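PDB 4GGO: trans-2-enoyl-CoA reductase [NADH] from Treponema denticola ATCC 35405, which catalyses the NADH-dependent reduction of the carbon-carbon double bond of crotonyl-CoA to give butyryl-CoA, a step of bacterial fatty acid synthesis. Local coordinates for residues I291-K303 with E366-F378. Numbering follows the deposited sequence.
Sequences IPLYLASLFKVMK and ESLTDLAGYRHDF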
ATOM      1  N   ILE A 291       0.463  -6.160  16.396  1.00 19.65           N
ATOM      2  CA  ILE A 291      -0.175  -5.482  15.258  1.00 25.57           C
ATOM      3  C   ILE A 291      -1.687  -5.712  15.055  1.00 21.48           C
ATOM      4  O   ILE A 291      -2.434  -4.743  14.916  1.00 26.26           O
ATOM      5  CB  ILE A 291       0.607  -5.713  13.933  1.00 21.01           C
ATOM      6  CG1 ILE A 291       1.840  -4.811  13.888  1.00 25.16           C
ATOM      7  CG2 ILE A 291      -0.273  -5.439  12.723  1.00 25.84           C
ATOM      8  CD1 ILE A 291       1.519  -3.333  13.958  1.00 26.92           C
ATOM      9  N   PRO A 292      -2.147  -6.978  15.046  1.00 27.71           N
ATOM     10  CA  PRO A 292      -3.588  -7.176  14.832  1.00 23.21           C
ATOM     11  C   PRO A 292      -4.440  -6.605  15.962  1.00 25.90           C
ATOM     12  O   PRO A 292      -5.527  -6.087  15.703  1.00 23.15           O
ATOM     13  CB  PRO A 292      -3.728  -8.701  14.792  1.00 26.77           C
ATOM     14  CG  PRO A 292      -2.378  -9.193  14.406  1.00 26.74           C
ATOM     15  CD  PRO A 292      -1.432  -8.264  15.096  1.00 24.50           C
ATOM     16  N   LEU A 293      -3.952  -6.700  17.195  1.00 22.26           N
ATOM     17  CA  LEU A 293      -4.668  -6.156  18.343  1.00 21.12           C
ATOM     18  C   LEU A 293      -4.639  -4.633  18.321  1.00 22.63           C
ATOM     19  O   LEU A 293      -5.628  -3.979  18.646  1.00 22.57           O
ATOM     20  CB  LEU A 293      -4.067  -6.670  19.652  1.00 22.55           C
ATOM     21  CG  LEU A 293      -4.685  -6.094  20.929  1.00 27.62           C
ATOM     22  CD1 LEU A 293      -6.169  -6.420  21.004  1.00 28.21           C
ATOM     23  CD2 LEU A 293      -3.958  -6.602  22.163  1.00 35.39           C
ATOM     24  N   TYR A 294      -3.493  -4.077  17.942  1.00 17.28           N
ATOM     25  CA  TYR A 294      -3.343  -2.634  17.825  1.00 19.65           C
ATOM     26  C   TYR A 294      -4.282  -2.058  16.768  1.00 20.72           C
ATOM     27  O   TYR A 294      -5.006  -1.098  17.032  1.00 19.28           O
ATOM     28  CB  TYR A 294      -1.895  -2.271  17.493  1.00 20.28           C
ATOM     29  CG  TYR A 294      -1.717  -0.835  17.057  1.00 21.45           C
ATOM     30  CD1 TYR A 294      -1.862   0.208  17.963  1.00 19.18           C
ATOM     31  CD2 TYR A 294      -1.399  -0.521  15.742  1.00 20.62           C
ATOM     32  CE1 TYR A 294      -1.701   1.523  17.573  1.00 19.60           C
ATOM     33  CE2 TYR A 294      -1.235   0.794  15.340  1.00 19.30           C
ATOM     34  CZ  TYR A 294      -1.389   1.812  16.261  1.00 18.70           C
ATOM     35  OH  TYR A 294      -1.226   3.122  15.874  1.00 18.95           O
ATOM     36  N   LEU A 295      -4.264  -2.655  15.578  1.00 19.94           N
ATOM     37  CA  LEU A 295      -5.097  -2.198  14.468  1.00 21.28           C
ATOM     38  C   LEU A 295      -6.584  -2.289  14.788  1.00 17.34           C
ATOM     39  O   LEU A 295      -7.341  -1.368  14.494  1.00 17.54           O
ATOM     40  CB  LEU A 295      -4.792  -2.995  13.198  1.00 20.38           C
ATOM     41  CG  LEU A 295      -3.443  -2.724  12.533  1.00 23.01           C
ATOM     42  CD1 LEU A 295      -3.248  -3.640  11.340  1.00 23.89           C
ATOM     43  CD2 LEU A 295      -3.337  -1.268  12.114  1.00 22.07           C
ATOM     44  N   ALA A 296      -6.996  -3.404  15.383  1.00 18.55           N
ATOM     45  CA  ALA A 296      -8.387  -3.584  15.785  1.00 22.38           C
ATOM     46  C   ALA A 296      -8.798  -2.514  16.793  1.00 23.39           C
ATOM     47  O   ALA A 296      -9.914  -1.994  16.746  1.00 19.45           O
ATOM     48  CB  ALA A 296      -8.597  -4.974  16.366  1.00 27.54           C
ATOM     49  N   SER A 297      -7.884  -2.186  17.699  1.00 20.22           N
ATOM     50  CA  SER A 297      -8.128  -1.148  18.688  1.00 21.33           C
ATOM     51  C   SER A 297      -8.081   0.230  18.039  1.00 20.67           C
ATOM     52  O   SER A 297      -8.867   1.112  18.382  1.00 18.53           O
ATOM     53  CB  SER A 297      -7.100  -1.236  19.816  1.00 24.21           C
ATOM     54  OG  SER A 297      -7.098  -2.529  20.396  1.00 25.20           O
ATOM     55  N   LEU A 298      -7.153   0.404  17.102  1.00 16.34           N
ATOM     56  CA  LEU A 298      -6.995   1.668  16.389  1.00 15.48           C
ATOM     57  C   LEU A 298      -8.233   1.978  15.560  1.00 17.44           C
ATOM     58  O   LEU A 298      -8.720   3.108  15.563  1.00 20.69           O
ATOM     59  CB  LEU A 298      -5.762   1.627  15.482  1.00 15.03           C
ATOM     60  CG  LEU A 298      -5.412   2.925  14.751  1.00 18.44           C
ATOM     61  CD1 LEU A 298      -4.900   3.970  15.734  1.00 17.54           C
ATOM     62  CD2 LEU A 298      -4.392   2.672  13.651  1.00 17.42           C
ATOM     63  N   PHE A 299      -8.736   0.971  14.851  1.00 14.39           N
ATOM     64  CA  PHE A 299      -9.937   1.129  14.037  1.00 17.99           C
ATOM     65  C   PHE A 299     -11.111   1.548  14.918  1.00 22.21           C
ATOM     66  O   PHE A 299     -11.895   2.424  14.554  1.00 18.53           O
ATOM     67  CB  PHE A 299     -10.283  -0.170  13.303  1.00 15.39           C
ATOM     68  CG  PHE A 299      -9.275  -0.578  12.257  1.00 17.66           C
ATOM     69  CD1 PHE A 299      -8.252   0.276  11.877  1.00 21.76           C
ATOM     70  CD2 PHE A 299      -9.363  -1.819  11.648  1.00 23.97           C
ATOM     71  CE1 PHE A 299      -7.330  -0.104  10.916  1.00 16.19           C
ATOM     72  CE2 PHE A 299      -8.446  -2.204  10.686  1.00 28.17           C
ATOM     73  CZ  PHE A 299      -7.430  -1.343  10.320  1.00 24.73           C
ATOM     74  N   LYS A 300     -11.218   0.918  16.082  1.00 19.96           N
ATOM     75  CA  LYS A 300     -12.288   1.212  17.027  1.00 18.16           C
ATOM     76  C   LYS A 300     -12.231   2.663  17.498  1.00 20.27           C
ATOM     77  O   LYS A 300     -13.227   3.386  17.447  1.00 22.52           O
ATOM     78  CB  LYS A 300     -12.200   0.274  18.228  1.00 18.38           C
ATOM     79  CG  LYS A 300     -13.337   0.434  19.224  1.00 25.41           C
ATOM     80  CD  LYS A 300     -14.664   0.039  18.600  1.00 29.41           C
ATOM     81  CE  LYS A 300     -15.752  -0.092  19.652  1.00 38.56           C
ATOM     82  NZ  LYS A 300     -17.028  -0.590  19.067  1.00 38.31           N
ATOM     83  N   VAL A 301     -11.056   3.079  17.955  1.00 16.27           N
ATOM     84  CA  VAL A 301     -10.859   4.427  18.470  1.00 16.30           C
ATOM     85  C   VAL A 301     -11.071   5.493  17.396  1.00 19.20           C
ATOM     86  O   VAL A 301     -11.772   6.482  17.620  1.00 16.76           O
ATOM     87  CB  VAL A 301      -9.451   4.585  19.082  1.00 21.95           C
ATOM     88  CG1 VAL A 301      -9.173   6.036  19.426  1.00 23.45           C
ATOM     89  CG2 VAL A 301      -9.304   3.701  20.317  1.00 19.68           C
ATOM     90  N   MET A 302     -10.473   5.287  16.226  1.00 15.47           N
ATOM     91  CA  MET A 302     -10.518   6.297  15.173  1.00 20.94           C
ATOM     92  C   MET A 302     -11.893   6.425  14.515  1.00 19.39           C
ATOM     93  O   MET A 302     -12.276   7.509  14.075  1.00 20.18           O
ATOM     94  CB  MET A 302      -9.418   6.052  14.135  1.00 15.62           C
ATOM     95  CG  MET A 302      -8.016   6.133  14.726  1.00 15.81           C
ATOM     96  SD  MET A 302      -6.688   6.110  13.509  1.00 21.65           S
ATOM     97  CE  MET A 302      -6.781   7.781  12.867  1.00 24.19           C
ATOM     98  N   LYS A 303     -12.640   5.327  14.461  1.00 16.76           N
ATOM     99  CA  LYS A 303     -14.001   5.378  13.935  1.00 20.22           C
ATOM    100  C   LYS A 303     -14.922   6.134  14.890  1.00 28.23           C
ATOM    101  O   LYS A 303     -15.830   6.843  14.456  1.00 22.13           O
ATOM    102  CB  LYS A 303     -14.541   3.973  13.653  1.00 18.19           C
ATOM    103  CG  LYS A 303     -13.985   3.349  12.379  1.00 18.97           C
ATOM    104  CD  LYS A 303     -14.468   1.918  12.185  1.00 19.11           C
ATOM    105  CE  LYS A 303     -13.923   1.331  10.890  1.00 17.81           C
ATOM    106  NZ  LYS A 303     -14.406  -0.057  10.650  1.00 31.52           N
ATOM    107  N   GLU A 366     -14.682  -8.663  20.730  1.00 29.75           N
ATOM    108  CA  GLU A 366     -15.596  -8.298  19.653  1.00 32.87           C
ATOM    109  C   GLU A 366     -16.323  -6.991  19.962  1.00 34.65           C
ATOM    110  O   GLU A 366     -16.677  -6.235  19.056  1.00 31.29           O
ATOM    111  CB  GLU A 366     -16.606  -9.424  19.411  1.00 31.14           C
ATOM    112  CG  GLU A 366     -17.564  -9.180  18.252  1.00 31.29           C
ATOM    113  CD  GLU A 366     -16.877  -9.229  16.902  1.00 32.49           C
ATOM    114  OE1 GLU A 366     -15.804  -9.859  16.796  1.00 37.74           O
ATOM    115  OE2 GLU A 366     -17.413  -8.635  15.941  1.00 32.98           O
ATOM    116  N   SER A 367     -16.531  -6.726  21.248  1.00 32.74           N
ATOM    117  CA  SER A 367     -17.243  -5.529  21.684  1.00 38.61           C
ATOM    118  C   SER A 367     -16.307  -4.338  21.893  1.00 32.80           C
ATOM    119  O   SER A 367     -16.647  -3.205  21.552  1.00 37.18           O
ATOM    120  CB  SER A 367     -18.022  -5.814  22.971  1.00 34.70           C
ATOM    121  OG  SER A 367     -18.718  -4.662  23.412  1.00 51.01           O
ATOM    122  N   LEU A 368     -15.130  -4.601  22.454  1.00 31.32           N
ATOM    123  CA  LEU A 368     -14.179  -3.543  22.779  1.00 27.91           C
ATOM    124  C   LEU A 368     -13.410  -3.028  21.563  1.00 30.13           C
ATOM    125  O   LEU A 368     -13.077  -1.845  21.492  1.00 28.32           O
ATOM    126  CB  LEU A 368     -13.191  -4.018  23.847  1.00 24.10           C
ATOM    127  CG  LEU A 368     -13.331  -3.410  25.244  1.00 39.76           C
ATOM    128  CD1 LEU A 368     -14.666  -3.787  25.870  1.00 42.90           C
ATOM    129  CD2 LEU A 368     -12.172  -3.839  26.132  1.00 31.73           C
ATOM    130  N   THR A 369     -13.117  -3.916  20.620  1.00 28.48           N
ATOM    131  CA  THR A 369     -12.353  -3.536  19.434  1.00 24.61           C
ATOM    132  C   THR A 369     -13.152  -3.749  18.156  1.00 24.70           C
ATOM    133  O   THR A 369     -14.206  -4.387  18.167  1.00 28.20           O
ATOM    134  CB  THR A 369     -11.031  -4.320  19.329  1.00 25.69           C
ATOM    135  OG1 THR A 369     -11.307  -5.703  19.075  1.00 28.31           O
ATOM    136  CG2 THR A 369     -10.227  -4.190  20.613  1.00 25.23           C
ATOM    137  N   ASP A 370     -12.643  -3.215  17.052  1.00 23.74           N
ATOM    138  CA  ASP A 370     -13.314  -3.344  15.767  1.00 22.89           C
ATOM    139  C   ASP A 370     -12.828  -4.584  15.026  1.00 29.12           C
ATOM    140  O   ASP A 370     -12.201  -4.484  13.969  1.00 22.57           O
ATOM    141  CB  ASP A 370     -13.090  -2.092  14.914  1.00 20.21           C
ATOM    142  CG  ASP A 370     -13.981  -2.054  13.688  1.00 30.39           C
ATOM    143  OD1 ASP A 370     -14.984  -2.798  13.659  1.00 25.35           O
ATOM    144  OD2 ASP A 370     -13.681  -1.275  12.756  1.00 25.51           O
ATOM    145  N   LEU A 371     -13.118  -5.752  15.591  1.00 25.08           N
ATOM    146  CA  LEU A 371     -12.784  -7.013  14.943  1.00 27.76           C
ATOM    147  C   LEU A 371     -13.593  -7.166  13.661  1.00 27.06           C
ATOM    148  O   LEU A 371     -13.136  -7.780  12.699  1.00 28.97           O
ATOM    149  CB  LEU A 371     -13.046  -8.192  15.881  1.00 24.26           C
ATOM    150  CG  LEU A 371     -12.159  -8.281  17.124  1.00 28.18           C
ATOM    151  CD1 LEU A 371     -12.447  -9.557  17.900  1.00 25.45           C
ATOM    152  CD2 LEU A 371     -10.688  -8.202  16.743  1.00 24.48           C
ATOM    153  N   ALA A 372     -14.794  -6.598  13.658  1.00 27.38           N
ATOM    154  CA  ALA A 372     -15.652  -6.613  12.478  1.00 28.55           C
ATOM    155  C   ALA A 372     -15.010  -5.838  11.333  1.00 28.01           C
ATOM    156  O   ALA A 372     -14.986  -6.302  10.193  1.00 26.95           O
ATOM    157  CB  ALA A 372     -17.020  -6.037  12.810  1.00 35.20           C
ATOM    158  N   GLY A 373     -14.494  -4.652  11.643  1.00 30.24           N
ATOM    159  CA  GLY A 373     -13.807  -3.839  10.658  1.00 26.10           C
ATOM    160  C   GLY A 373     -12.549  -4.517  10.144  1.00 25.85           C
ATOM    161  O   GLY A 373     -12.210  -4.406   8.966  1.00 28.48           O
ATOM    162  N   TYR A 374     -11.859  -5.223  11.033  1.00 23.37           N
ATOM    163  CA  TYR A 374     -10.643  -5.940  10.666  1.00 28.38           C
ATOM    164  C   TYR A 374     -10.964  -7.067   9.690  1.00 25.57           C
ATOM    165  O   TYR A 374     -10.278  -7.236   8.682  1.00 24.92           O
ATOM    166  CB  TYR A 374      -9.953  -6.503  11.910  1.00 24.69           C
ATOM    167  CG  TYR A 374      -8.511  -6.917  11.694  1.00 26.29           C
ATOM    168  CD1 TYR A 374      -8.196  -8.077  10.997  1.00 23.88           C
ATOM    169  CD2 TYR A 374      -7.467  -6.154  12.200  1.00 25.81           C
ATOM    170  CE1 TYR A 374      -6.884  -8.460  10.801  1.00 27.94           C
ATOM    171  CE2 TYR A 374      -6.148  -6.531  12.010  1.00 27.36           C
ATOM    172  CZ  TYR A 374      -5.864  -7.686  11.310  1.00 26.86           C
ATOM    173  OH  TYR A 374      -4.556  -8.069  11.116  1.00 26.96           O
ATOM    174  N   ARG A 375     -12.003  -7.840  10.001  1.00 27.76           N
ATOM    175  CA  ARG A 375     -12.424  -8.938   9.135  1.00 26.95           C
ATOM    176  C   ARG A 375     -12.799  -8.426   7.750  1.00 28.49           C
ATOM    177  O   ARG A 375     -12.472  -9.047   6.739  1.00 27.93           O
ATOM    178  CB  ARG A 375     -13.608  -9.695   9.745  1.00 29.21           C
ATOM    179  CG  ARG A 375     -13.267 -10.514  10.978  1.00 35.58           C
ATOM    180  CD  ARG A 375     -14.425 -11.421  11.374  1.00 27.37           C
ATOM    181  NE  ARG A 375     -15.629 -10.669  11.716  1.00 34.40           N
ATOM    182  CZ  ARG A 375     -15.935 -10.272  12.946  1.00 30.70           C
ATOM    183  NH1 ARG A 375     -15.123 -10.551  13.956  1.00 36.65           N
ATOM    184  NH2 ARG A 375     -17.053  -9.594  13.167  1.00 33.16           N
ATOM    185  N   HIS A 376     -13.484  -7.288   7.712  1.00 22.78           N
ATOM    186  CA  HIS A 376     -13.905  -6.695   6.450  1.00 25.36           C
ATOM    187  C   HIS A 376     -12.714  -6.291   5.589  1.00 21.65           C
ATOM    188  O   HIS A 376     -12.664  -6.613   4.405  1.00 24.65           O
ATOM    189  CB  HIS A 376     -14.807  -5.483   6.688  1.00 24.12           C
ATOM    190  CG  HIS A 376     -15.214  -4.783   5.429  1.00 28.29           C
ATOM    191  ND1 HIS A 376     -16.103  -5.328   4.528  1.00 30.55           N
ATOM    192  CD2 HIS A 376     -14.838  -3.589   4.912  1.00 27.67           C
ATOM    193  CE1 HIS A 376     -16.266  -4.497   3.515  1.00 32.75           C
ATOM    194  NE2 HIS A 376     -15.508  -3.434   3.722  1.00 33.10           N
ATOM    195  N   ASP A 377     -11.758  -5.585   6.187  1.00 23.44           N
ATOM    196  CA  ASP A 377     -10.577  -5.134   5.456  1.00 26.28           C
ATOM    197  C   ASP A 377      -9.752  -6.305   4.934  1.00 28.48           C
ATOM    198  O   ASP A 377      -9.250  -6.270   3.811  1.00 24.30           O
ATOM    199  CB  ASP A 377      -9.710  -4.221   6.326  1.00 22.71           C
ATOM    200  CG  ASP A 377     -10.343  -2.864   6.555  1.00 30.28           C
ATOM    201  OD1 ASP A 377     -11.327  -2.542   5.855  1.00 35.15           O
ATOM    202  OD2 ASP A 377      -9.853  -2.115   7.425  1.00 34.36           O
ATOM    203  N   PHE A 378      -9.620  -7.340   5.756  1.00 25.30           N
ATOM    204  CA  PHE A 378      -8.900  -8.545   5.363  1.00 29.77           C
ATOM    205  C   PHE A 378      -9.585  -9.238   4.189  1.00 22.15           C
ATOM    206  O   PHE A 378      -8.925  -9.699   3.257  1.00 27.61           O
ATOM    207  CB  PHE A 378      -8.791  -9.507   6.551  1.00 26.93           C
ATOM    208  CG  PHE A 378      -8.095 -10.799   6.226  1.00 30.46           C
ATOM    209  CD1 PHE A 378      -6.712 -10.871   6.213  1.00 31.24           C
ATOM    210  CD2 PHE A 378      -8.825 -11.942   5.938  1.00 32.08           C
ATOM    211  CE1 PHE A 378      -6.068 -12.059   5.916  1.00 39.16           C
ATOM    212  CE2 PHE A 378      -8.186 -13.133   5.640  1.00 34.31           C
ATOM    213  CZ  PHE A 378      -6.807 -13.190   5.630  1.00 31.48           C
TER
HETATM  214  O   HOH W   1     -17.376  -3.493  18.546  1.00 41.87           O
HETATM  215  O   HOH W   2     -18.353  -0.242  21.765  1.00 48.06           O
HETATM  216  O   HOH W   3     -16.815  -1.933  11.724  1.00 33.04           O
HETATM  217  O   HOH W   4     -13.757  -1.397   7.841  1.00 42.28           O
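Asp370 meets helix 291-303 through both backbone and side chain. Its N donates to Ala296 O over 3.0 Å, with an N-H...O angle of 164°; this donor stands above the carbonyl plane, on the face opposite Lys300 N, so two amides grip one oxygen. From there the side chain can be followed outward. Asp370 CB rests against helix 291-303, 3.7 Å from both Ala296 O and Lys300 N. CG, anti to the backbone N (chi1 -169°), carries the carboxylate toward Phe299 and Lys303, and its two oxygens have different partners. OD1 caps helix 371-378 by accepting from Gly373 N, which approaches from above the carboxylate plane, while water 3 donates to the same oxygen. OD2 touches Phe299 CB and presents its syn lone pair to Lys303 NZ in a salt bridge; the modelled 2.5 Å between OD2 and NZ is unusually short, so its exact length is doubtful. Lys303 arrives extended, crossing the acid at about a right angle.

The motif is thus an N-capping aspartate docked onto a second helix; the axes of segments 291-303 and 371-378 make an angle of 111°. It joins the catalytic region to the C-terminal part of this Rossmann-type reductase. One turn on, Tyr374 acts as a knob in the hole formed by Pro292, Leu295, Ala296 and Phe299: CB of Leu295 sits at the ring edge, 4.0 Å from Tyr374 CE2. Tyr374 OH lies 3.8 Å from Pro292 CB. The same tyrosine comes near Val281, an NAD(+)-binding residue. Near the N-terminal end of 366-378, Lys300 CG lies 3.2 Å from Leu368 O; beyond it the chain bends at chi2, CD and CE stay close to the same carbonyl, and NZ donates to waters 1 and 2 beside Ser367 O.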